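Local coordinates for protein glutamine synthetase (PDB 4BAX) that belongs to the glutamine synthetase family and assembles as ten copies of a chain that pairs a beta-Grasp domain with a catalytic domain, at residues 115-120 with 202-207; 238-241 with 246-249; 259-264 with 282-287. All blocks are in the same frame, centred on the assembly; numbering follows the deposited sequence.

In the fold
The three contacts follow one another along the chain without overlapping. Contact 1 sets strand 110-121 of the large mixed sheet against helix 190-210, in the buried interior. Contact 2 joins the successive helices 238-242 and 244-253, on the opposite side of the chain's centre from contact 1; their centres lie 33 Å apart. Contact 3 follows directly, since helix 259-264 comes next after 244-253, and it meets the loop leading to strand 289-291. Contacts 2 and 3 come within about 7 Å at their nearest atoms but do not touch. Helix 323-341 runs beside both, packing on Met240 and Ala246 in contact 2 and on Lys259 and His263 of helix 259-264.

Contact 1: residues 115-120 with 202-207; sequences QEYTFF and WLLYRT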
loop_
_atom_site.group_PDB
_atom_site.type_symbol
_atom_site.label_atom_id
_atom_site.label_comp_id
_atom_site.label_asym_id
_atom_site.label_seq_id
_atom_site.Cartn_x
_atom_site.Cartn_y
_atom_site.Cartn_z
ATOM N N GLN A 115 -27.803 29.110 -2.363
ATOM C CA GLN A 115 -26.829 28.584 -3.296
ATOM C C GLN A 115 -26.351 27.220 -2.889
ATOM O O GLN A 115 -25.723 27.038 -1.844
ATOM C CB GLN A 115 -25.631 29.531 -3.380
ATOM C CG GLN A 115 -24.429 28.949 -4.115
ATOM C CD GLN A 115 -24.573 28.958 -5.650
ATOM O OE1 GLN A 115 -24.535 30.025 -6.311
ATOM N NE2 GLN A 115 -24.707 27.760 -6.226
ATOM N N GLU A 116 -26.655 26.253 -3.743
ATOM C CA GLU A 116 -26.283 24.885 -3.462
ATOM C C GLU A 116 -25.010 24.478 -4.209
ATOM O O GLU A 116 -24.682 25.028 -5.270
ATOM C CB GLU A 116 -27.444 23.941 -3.809
ATOM C CG GLU A 116 -28.694 24.184 -2.943
ATOM C CD GLU A 116 -29.860 23.242 -3.268
ATOM O OE1 GLU A 116 -29.872 22.651 -4.377
ATOM O OE2 GLU A 116 -30.750 23.076 -2.392
ATOM N N TYR A 117 -24.306 23.501 -3.647
ATOM C CA TYR A 117 -23.111 22.966 -4.267
ATOM C C TYR A 117 -22.838 21.586 -3.719
ATOM O O TYR A 117 -23.284 21.263 -2.615
ATOM C CB TYR A 117 -21.915 23.883 -4.030
ATOM C CG TYR A 117 -21.625 24.124 -2.554
ATOM C CD1 TYR A 117 -22.347 25.061 -1.820
ATOM C CD2 TYR A 117 -20.638 23.413 -1.893
ATOM C CE1 TYR A 117 -22.089 25.280 -0.484
ATOM C CE2 TYR A 117 -20.378 23.636 -0.547
ATOM C CZ TYR A 117 -21.101 24.568 0.146
ATOM O OH TYR A 117 -20.824 24.775 1.479
ATOM N N THR A 118 -22.041 20.812 -4.448
ATOM C CA THR A 118 -21.690 19.451 -4.043
ATOM C C THR A 118 -20.176 19.279 -4.011
ATOM O O THR A 118 -19.488 19.679 -4.962
ATOM C CB THR A 118 -22.339 18.404 -4.995
ATOM O OG1 THR A 118 -23.712 18.766 -5.249
ATOM C CG2 THR A 118 -22.283 16.998 -4.389
ATOM N N PHE A 119 -19.662 18.695 -2.928
ATOM C CA PHE A 119 -18.228 18.382 -2.829
ATOM C C PHE A 119 -17.806 17.144 -3.615
ATOM O O PHE A 119 -18.494 16.112 -3.601
ATOM C CB PHE A 119 -17.781 18.224 -1.372
ATOM C CG PHE A 119 -17.676 19.514 -0.632
ATOM C CD1 PHE A 119 -17.013 20.583 -1.183
ATOM C CD2 PHE A 119 -18.293 19.674 0.619
ATOM C CE1 PHE A 119 -16.938 21.797 -0.491
ATOM C CE2 PHE A 119 -18.230 20.880 1.305
ATOM C CZ PHE A 119 -17.548 21.943 0.748
ATOM N N PHE A 120 -16.626 17.223 -4.226
ATOM C CA PHE A 120 -16.080 16.086 -4.951
ATOM C C PHE A 120 -14.627 15.895 -4.554
ATOM O O PHE A 120 -13.919 16.862 -4.260
ATOM C CB PHE A 120 -16.171 16.308 -6.466
ATOM C CG PHE A 120 -17.419 15.757 -7.095
ATOM C CD1 PHE A 120 -18.659 16.347 -6.853
ATOM C CD2 PHE A 120 -17.364 14.625 -7.911
ATOM C CE1 PHE A 120 -19.825 15.824 -7.425
ATOM C CE2 PHE A 120 -18.530 14.099 -8.499
ATOM C CZ PHE A 120 -19.761 14.707 -8.248
ATOM N N TRP A 202 -16.243 32.307 -5.421
ATOM C CA TRP A 202 -14.808 32.311 -5.575
ATOM C C TRP A 202 -14.179 31.869 -4.249
ATOM O O TRP A 202 -13.209 31.103 -4.242
ATOM C CB TRP A 202 -14.291 33.692 -6.026
ATOM C CG TRP A 202 -12.806 33.694 -6.261
ATOM C CD1 TRP A 202 -12.168 33.412 -7.445
ATOM C CD2 TRP A 202 -11.763 33.970 -5.300
ATOM N NE1 TRP A 202 -10.797 33.490 -7.274
ATOM C CE2 TRP A 202 -10.526 33.839 -5.974
ATOM C CE3 TRP A 202 -11.756 34.305 -3.941
ATOM C CZ2 TRP A 202 -9.301 34.047 -5.337
ATOM C CZ3 TRP A 202 -10.540 34.504 -3.319
ATOM C CH2 TRP A 202 -9.330 34.378 -4.016
ATOM N N LEU A 203 -14.752 32.320 -3.135
ATOM C CA LEU A 203 -14.257 31.948 -1.816
ATOM C C LEU A 203 -14.441 30.449 -1.518
ATOM O O LEU A 203 -13.612 29.846 -0.809
ATOM C CB LEU A 203 -14.930 32.796 -0.747
ATOM C CG LEU A 203 -14.396 34.220 -0.573
ATOM C CD1 LEU A 203 -15.321 35.006 0.360
ATOM C CD2 LEU A 203 -12.977 34.220 -0.023
ATOM N N LEU A 204 -15.517 29.845 -2.028
ATOM C CA LEU A 204 -15.739 28.415 -1.799
ATOM C C LEU A 204 -14.687 27.540 -2.488
ATOM O O LEU A 204 -14.019 26.722 -1.837
ATOM C CB LEU A 204 -17.150 28.013 -2.235
ATOM C CG LEU A 204 -17.441 26.504 -2.081
ATOM C CD1 LEU A 204 -17.525 26.006 -0.613
ATOM C CD2 LEU A 204 -18.706 26.134 -2.862
ATOM N N TYR A 205 -14.477 27.795 -3.779
ATOM C CA TYR A 205 -13.507 27.047 -4.565
ATOM C C TYR A 205 -12.147 27.220 -3.962
ATOM O O TYR A 205 -11.387 26.276 -3.792
ATOM C CB TYR A 205 -13.440 27.603 -5.976
ATOM C CG TYR A 205 -14.670 27.456 -6.818
ATOM C CD1 TYR A 205 -15.323 26.233 -6.960
ATOM C CD2 TYR A 205 -15.161 28.551 -7.521
ATOM C CE1 TYR A 205 -16.454 26.131 -7.775
ATOM C CE2 TYR A 205 -16.272 28.453 -8.320
ATOM C CZ TYR A 205 -16.914 27.255 -8.453
ATOM O OH TYR A 205 -18.027 27.203 -9.266
ATOM N N ARG A 206 -11.854 28.470 -3.656
ATOM C CA ARG A 206 -10.561 28.835 -3.129
ATOM C C ARG A 206 -10.298 28.275 -1.718
ATOM O O ARG A 206 -9.234 27.703 -1.472
ATOM C CB ARG A 206 -10.383 30.346 -3.208
ATOM C CG ARG A 206 -9.184 30.911 -2.506
ATOM C CD ARG A 206 -7.904 30.648 -3.228
ATOM N NE ARG A 206 -6.770 31.207 -2.505
ATOM C CZ ARG A 206 -6.179 30.607 -1.475
ATOM N NH1 ARG A 206 -6.630 29.430 -1.035
ATOM N NH2 ARG A 206 -5.143 31.190 -0.873
ATOM N N THR A 207 -11.301 28.345 -0.842
ATOM C CA THR A 207 -11.195 27.775 0.500
ATOM C C THR A 207 -10.994 26.254 0.422
ATOM O O THR A 207 -10.156 25.693 1.147
ATOM C CB THR A 207 -12.449 28.094 1.355
ATOM O OG1 THR A 207 -12.573 29.508 1.468
ATOM C CG2 THR A 207 -12.332 27.522 2.753
#
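Tyr117 and Leu204 mark the closest approach of a strand and a helix, their CA atoms 9.5 Å apart. A second near pair, Phe119 CA and Tyr205 CA, is spaced at 10.0 Å, and no hydrogen bond runs across. The contact is made by side chains, and on the helix the work falls to Leu204. Its CG stands anti to the backbone N (chi1 178°), which carries CG toward the strand, where its two methyls spread over the rings. CD2 comes down over one face of the Tyr117 ring in a CH-pi contact, 3.6 Å from the ring centroid and 18° off the ring normal. CD1 reaches further out along the same ring, 3.7 Å from Tyr117 CE2. The tyrosine CG sits between its own backbone N and carbonyl carbon (chi1 58°), and the leucine and tyrosine side chains cross obliquely. Phe119 joins in more lightly, with CE1 4.3 Å from Leu204 CD1. The two strand rings also touch each other: Phe119 CZ lies at the edge of the tyrosine ring in its plane, while Tyr117 CD2 lies over the face of the phenylalanine ring, toward its rim. Leu204 packs chiefly on Tyr117, at the margin of this pair. In the large mixed sheet, Tyr117 shares backbone hydrogen bonding with Trp181. Val155 of helix 152-164 packs on both strand rings, and helix 190-210 is tied to that helix by the bond between Thr207 OG1 and Asn161 ND2. The contact thus joins sheet and both helices in one buried core, and Val144 of a second subunit packs on Trp202, Tyr205 and Arg206.

Contact 2: residues 238-241 with 246-249; sequences KAMR and AIIT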
loop_
_atom_site.group_PDB
_atom_site.type_symbol
_atom_site.label_atom_id
_atom_site.label_comp_id
_atom_site.label_asym_id
_atom_site.label_seq_id
_atom_site.Cartn_x
_atom_site.Cartn_y
_atom_site.Cartn_z
ATOM N N LYS A 238 -41.134 46.715 -3.173
ATOM C CA LYS A 238 -41.735 47.407 -2.032
ATOM C C LYS A 238 -43.234 47.073 -1.972
ATOM O O LYS A 238 -43.777 46.784 -0.894
ATOM C CB LYS A 238 -41.527 48.913 -2.155
ATOM C CG LYS A 238 -41.938 49.724 -0.931
ATOM C CD LYS A 238 -41.821 51.240 -1.184
ATOM C CE LYS A 238 -42.737 51.710 -2.332
ATOM N NZ LYS A 238 -44.209 51.719 -2.022
ATOM N N ALA A 239 -43.874 47.069 -3.145
ATOM C CA ALA A 239 -45.286 46.721 -3.269
ATOM C C ALA A 239 -45.585 45.282 -2.834
ATOM O O ALA A 239 -46.579 45.014 -2.148
ATOM C CB ALA A 239 -45.758 46.948 -4.703
ATOM N N MET A 240 -44.712 44.359 -3.203
ATOM C CA MET A 240 -44.880 42.967 -2.809
ATOM C C MET A 240 -44.744 42.794 -1.290
ATOM O O MET A 240 -45.460 42.014 -0.667
ATOM C CB MET A 240 -43.892 42.082 -3.559
ATOM C CG MET A 240 -44.220 41.987 -5.038
ATOM S SD MET A 240 -42.876 41.273 -6.002
ATOM C CE MET A 240 -43.021 39.535 -5.513
ATOM N N ARG A 241 -43.811 43.525 -0.694
ATOM C CA ARG A 241 -43.664 43.518 0.757
ATOM C C ARG A 241 -44.851 44.181 1.461
ATOM O O ARG A 241 -45.133 43.906 2.628
ATOM C CB ARG A 241 -42.338 44.134 1.207
ATOM C CG ARG A 241 -41.133 43.639 0.447
ATOM C CD ARG A 241 -39.835 44.194 1.018
ATOM N NE ARG A 241 -39.414 45.394 0.282
ATOM C CZ ARG A 241 -38.849 45.385 -0.930
ATOM N NH1 ARG A 241 -38.655 44.228 -1.589
ATOM N NH2 ARG A 241 -38.499 46.534 -1.505
ATOM N N ALA A 246 -49.798 42.494 -5.486
ATOM C CA ALA A 246 -48.534 42.607 -6.196
ATOM C C ALA A 246 -47.835 41.248 -6.275
ATOM O O ALA A 246 -47.225 40.919 -7.292
ATOM C CB ALA A 246 -47.640 43.646 -5.511
ATOM N N ILE A 247 -47.967 40.450 -5.219
ATOM C CA ILE A 247 -47.393 39.097 -5.169
ATOM C C ILE A 247 -47.987 38.208 -6.249
ATOM O O ILE A 247 -47.261 37.525 -6.964
ATOM C CB ILE A 247 -47.639 38.437 -3.784
ATOM C CG1 ILE A 247 -46.884 39.163 -2.664
ATOM C CG2 ILE A 247 -47.265 36.959 -3.810
ATOM C CD1 ILE A 247 -45.532 38.578 -2.340
ATOM N N ILE A 248 -49.309 38.244 -6.392
ATOM C CA ILE A 248 -49.976 37.466 -7.429
ATOM C C ILE A 248 -49.593 37.933 -8.820
ATOM O O ILE A 248 -49.365 37.111 -9.702
ATOM C CB ILE A 248 -51.514 37.479 -7.255
ATOM C CG1 ILE A 248 -51.875 36.933 -5.873
ATOM C CG2 ILE A 248 -52.200 36.632 -8.316
ATOM C CD1 ILE A 248 -51.232 35.570 -5.579
ATOM N N THR A 249 -49.478 39.246 -9.009
ATOM C CA THR A 249 -49.099 39.787 -10.312
ATOM C C THR A 249 -47.705 39.311 -10.714
ATOM O O THR A 249 -47.489 38.857 -11.847
ATOM C CB THR A 249 -49.102 41.347 -10.301
ATOM O OG1 THR A 249 -50.338 41.844 -9.763
ATOM C CG2 THR A 249 -48.893 41.909 -11.703
#
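Met240 and Ile247 cross at about a right angle, with Ala246 fitted in beside them where the two short helices come together. The methionine runs out along the second helix: its CG is anti to the carbonyl carbon (chi1 -69°) and passes 3.8 Å from Ala246 CB. Further along, the chain bends at chi3 (74°), and this brings CE round to within 4.2 Å of Ile247 CD1. The isoleucine answers with its long branch, CD1 standing 4.1 Å from Met240 CB. The same branch lies against backbone as well, for CG1 is 3.8 Å from Met240 O. Ala246 points its methyl at the first helix, where it meets Ala239 methyl to methyl, CB to CB at 3.9 Å, and also rests on the Ala239 carbonyl. The small side chain at 246 is consistent with the close backbones; the CA atoms of Met240 and Ala246 are 5.0 Å apart. No hydrogen bond crosses the contact; it is held by apolar packing. Leu338 of helix 323-341 packs on both Met240 and Ala246, and Ile312 of strand 312-314 touches both Met240 and Ile247. The amide N of Met240 is hydrogen-bonded to Thr237 OG1, just ahead of the first helix. Helices 238-242 and 244-253 are separated by a single residue. What results is a sharp bend between two consecutive short helices, its inner side packed with alanine, isoleucine and methionine side chains and seated on helix 323-341 and the large mixed sheet.

Contact 3: residues 259-264 with 282-287; sequences KPMDHV and APWNEY
Met261 and Val264 meet Trp284 at the edge of its indole in apolar packing, and Trp284 gives up more surface to the contact than any other residue. The methionine chain is folded at chi2 and chi3, which swings CE round to the benzo side of the ring system, beside Trp284 CZ3 and in the indole plane. Val264 approaches the same rim near that plane, CG1 lying 4.2 Å from Trp284 CE3. On the indole's side the rotamer matters: CG sits between the backbone N and the carbonyl carbon (chi1 62°), and the ring is carried alongside its own chain with Asn285 CB over one face.

A second kind of packing is aliphatic throughout. Pro260 offers its ring to the stem of Tyr287, CG to CB at 3.9 Å, and the two side chains cross at about a right angle. The Tyr287 ring runs on away from the proline.

Side chain also meets backbone. Both methyls of Val264 come up to the carbonyl oxygen of Trp284 from the same side, with CG2 3.6 Å and CG1 3.7 Å from Trp284 O. That carbonyl belongs to a type I beta turn from Pro283 to Glu286, closed by a bond of 3.2 Å from Glu286 N to Pro283 O.

Helix 271-274 lies next to this site, Ile271 touching Val264 and Asp272 touching Trp284. No hydrogen bond or salt bridge joins the helix to the loop. Between helix and turn there is only packing, apolar side chains and one backbone carbonyl, while Trp284 is also tied by a backbone hydrogen bond to Leu275 and the hydroxyl of Tyr287 is bonded to Ala251 O in the preceding helix 244-253.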
loop_
_atom_site.group_PDB
_atom_site.type_symbol
_atom_site.label_atom_id
_atom_site.label_comp_id
_atom_site.label_asym_id
_atom_site.label_seq_id
_atom_site.Cartn_x
_atom_site.Cartn_y
_atom_site.Cartn_z
ATOM N N LYS A 259 -42.092 33.974 -21.413
ATOM C CA LYS A 259 -41.305 34.195 -20.190
ATOM C C LYS A 259 -40.820 32.898 -19.522
ATOM O O LYS A 259 -39.706 32.851 -18.995
ATOM C CB LYS A 259 -42.083 35.049 -19.178
ATOM C CG LYS A 259 -42.512 36.409 -19.712
ATOM C CD LYS A 259 -41.347 37.284 -20.132
ATOM C CE LYS A 259 -41.856 38.656 -20.550
ATOM N NZ LYS A 259 -40.937 39.284 -21.510
ATOM N N PRO A 260 -41.652 31.834 -19.534
ATOM C CA PRO A 260 -41.128 30.596 -18.919
ATOM C C PRO A 260 -39.894 30.043 -19.638
ATOM O O PRO A 260 -38.852 29.786 -19.003
ATOM C CB PRO A 260 -42.306 29.625 -19.062
ATOM C CG PRO A 260 -43.520 30.546 -18.999
ATOM C CD PRO A 260 -43.105 31.739 -19.808
ATOM N N MET A 261 -39.983 29.949 -20.967
ATOM C CA MET A 261 -38.841 29.512 -21.752
ATOM C C MET A 261 -37.695 30.515 -21.742
ATOM O O MET A 261 -36.535 30.122 -21.645
ATOM C CB MET A 261 -39.277 29.208 -23.193
ATOM C CG MET A 261 -39.415 27.731 -23.550
ATOM S SD MET A 261 -39.397 26.594 -22.154
ATOM C CE MET A 261 -37.650 26.181 -22.132
ATOM N N ASP A 262 -38.029 31.803 -21.729
ATOM C CA ASP A 262 -37.031 32.865 -21.701
ATOM C C ASP A 262 -36.151 32.770 -20.452
ATOM O O ASP A 262 -34.923 32.891 -20.536
ATOM C CB ASP A 262 -37.718 34.229 -21.727
ATOM C CG ASP A 262 -38.206 34.614 -23.110
ATOM O OD1 ASP A 262 -37.831 33.935 -24.100
ATOM O OD2 ASP A 262 -38.952 35.612 -23.206
ATOM N N HIS A 263 -36.785 32.543 -19.296
ATOM C CA HIS A 263 -36.049 32.355 -18.044
ATOM C C HIS A 263 -35.307 31.017 -18.029
ATOM O O HIS A 263 -34.100 30.951 -17.762
ATOM C CB HIS A 263 -36.987 32.445 -16.833
ATOM C CG HIS A 263 -37.477 33.828 -16.542
ATOM N ND1 HIS A 263 -37.352 34.412 -15.299
ATOM C CD2 HIS A 263 -38.115 34.732 -17.324
ATOM C CE1 HIS A 263 -37.873 35.626 -15.335
ATOM N NE2 HIS A 263 -38.345 35.844 -16.551
ATOM N N VAL A 264 -36.034 29.950 -18.335
ATOM C CA VAL A 264 -35.490 28.614 -18.194
ATOM C C VAL A 264 -34.277 28.409 -19.088
ATOM O O VAL A 264 -33.266 27.815 -18.672
ATOM C CB VAL A 264 -36.571 27.548 -18.436
ATOM C CG1 VAL A 264 -35.952 26.205 -18.841
ATOM C CG2 VAL A 264 -37.493 27.400 -17.202
ATOM N N ALA A 282 -40.313 21.142 -10.746
ATOM C CA ALA A 282 -41.372 20.952 -11.724
ATOM C C ALA A 282 -40.583 20.670 -12.991
ATOM O O ALA A 282 -39.369 20.897 -13.009
ATOM C CB ALA A 282 -42.170 22.243 -11.872
ATOM N N PRO A 283 -41.244 20.174 -14.052
ATOM C CA PRO A 283 -40.438 19.929 -15.252
ATOM C C PRO A 283 -39.985 21.268 -15.800
ATOM O O PRO A 283 -40.698 22.254 -15.638
ATOM C CB PRO A 283 -41.424 19.249 -16.206
ATOM C CG PRO A 283 -42.771 19.636 -15.704
ATOM C CD PRO A 283 -42.639 19.738 -14.220
ATOM N N TRP A 284 -38.827 21.287 -16.447
ATOM C CA TRP A 284 -38.244 22.517 -16.964
ATOM C C TRP A 284 -39.147 23.159 -18.019
ATOM O O TRP A 284 -39.065 24.368 -18.272
ATOM C CB TRP A 284 -36.859 22.224 -17.552
ATOM C CG TRP A 284 -36.924 21.254 -18.706
ATOM C CD1 TRP A 284 -36.794 19.895 -18.654
ATOM C CD2 TRP A 284 -37.105 21.584 -20.091
ATOM N NE1 TRP A 284 -36.913 19.357 -19.918
ATOM C CE2 TRP A 284 -37.099 20.374 -20.816
ATOM C CE3 TRP A 284 -37.280 22.786 -20.787
ATOM C CZ2 TRP A 284 -37.257 20.332 -22.201
ATOM C CZ3 TRP A 284 -37.446 22.740 -22.170
ATOM C CH2 TRP A 284 -37.430 21.520 -22.858
ATOM N N ASN A 285 -40.025 22.346 -18.609
ATOM C CA ASN A 285 -40.878 22.775 -19.716
ATOM C C ASN A 285 -42.299 23.204 -19.327
ATOM O O ASN A 285 -43.101 23.534 -20.195
ATOM C CB ASN A 285 -40.902 21.708 -20.822
ATOM C CG ASN A 285 -41.311 20.333 -20.303
ATOM O OD1 ASN A 285 -42.066 20.211 -19.335
ATOM N ND2 ASN A 285 -40.809 19.289 -20.949
ATOM N N GLU A 286 -42.602 23.239 -18.031
ATOM C CA GLU A 286 -43.914 23.737 -17.588
ATOM C C GLU A 286 -43.759 24.747 -16.473
ATOM O O GLU A 286 -42.881 24.624 -15.610
ATOM C CB GLU A 286 -44.835 22.606 -17.091
ATOM C CG GLU A 286 -44.914 21.335 -17.918
ATOM C CD GLU A 286 -45.766 20.255 -17.225
ATOM O OE1 GLU A 286 -46.168 20.466 -16.050
ATOM O OE2 GLU A 286 -46.003 19.186 -17.839
ATOM N N TYR A 287 -44.599 25.773 -16.526
ATOM C CA TYR A 287 -44.616 26.771 -15.472
ATOM C C TYR A 287 -45.828 26.584 -14.553
ATOM O O TYR A 287 -46.961 26.487 -15.026
ATOM C CB TYR A 287 -44.603 28.198 -16.039
ATOM C CG TYR A 287 -44.640 29.235 -14.950
ATOM C CD1 TYR A 287 -43.468 29.683 -14.355
ATOM C CD2 TYR A 287 -45.849 29.732 -14.473
ATOM C CE1 TYR A 287 -43.494 30.612 -13.326
ATOM C CE2 TYR A 287 -45.889 30.669 -13.439
ATOM C CZ TYR A 287 -44.705 31.109 -12.871
ATOM O OH TYR A 287 -44.733 32.035 -11.851
#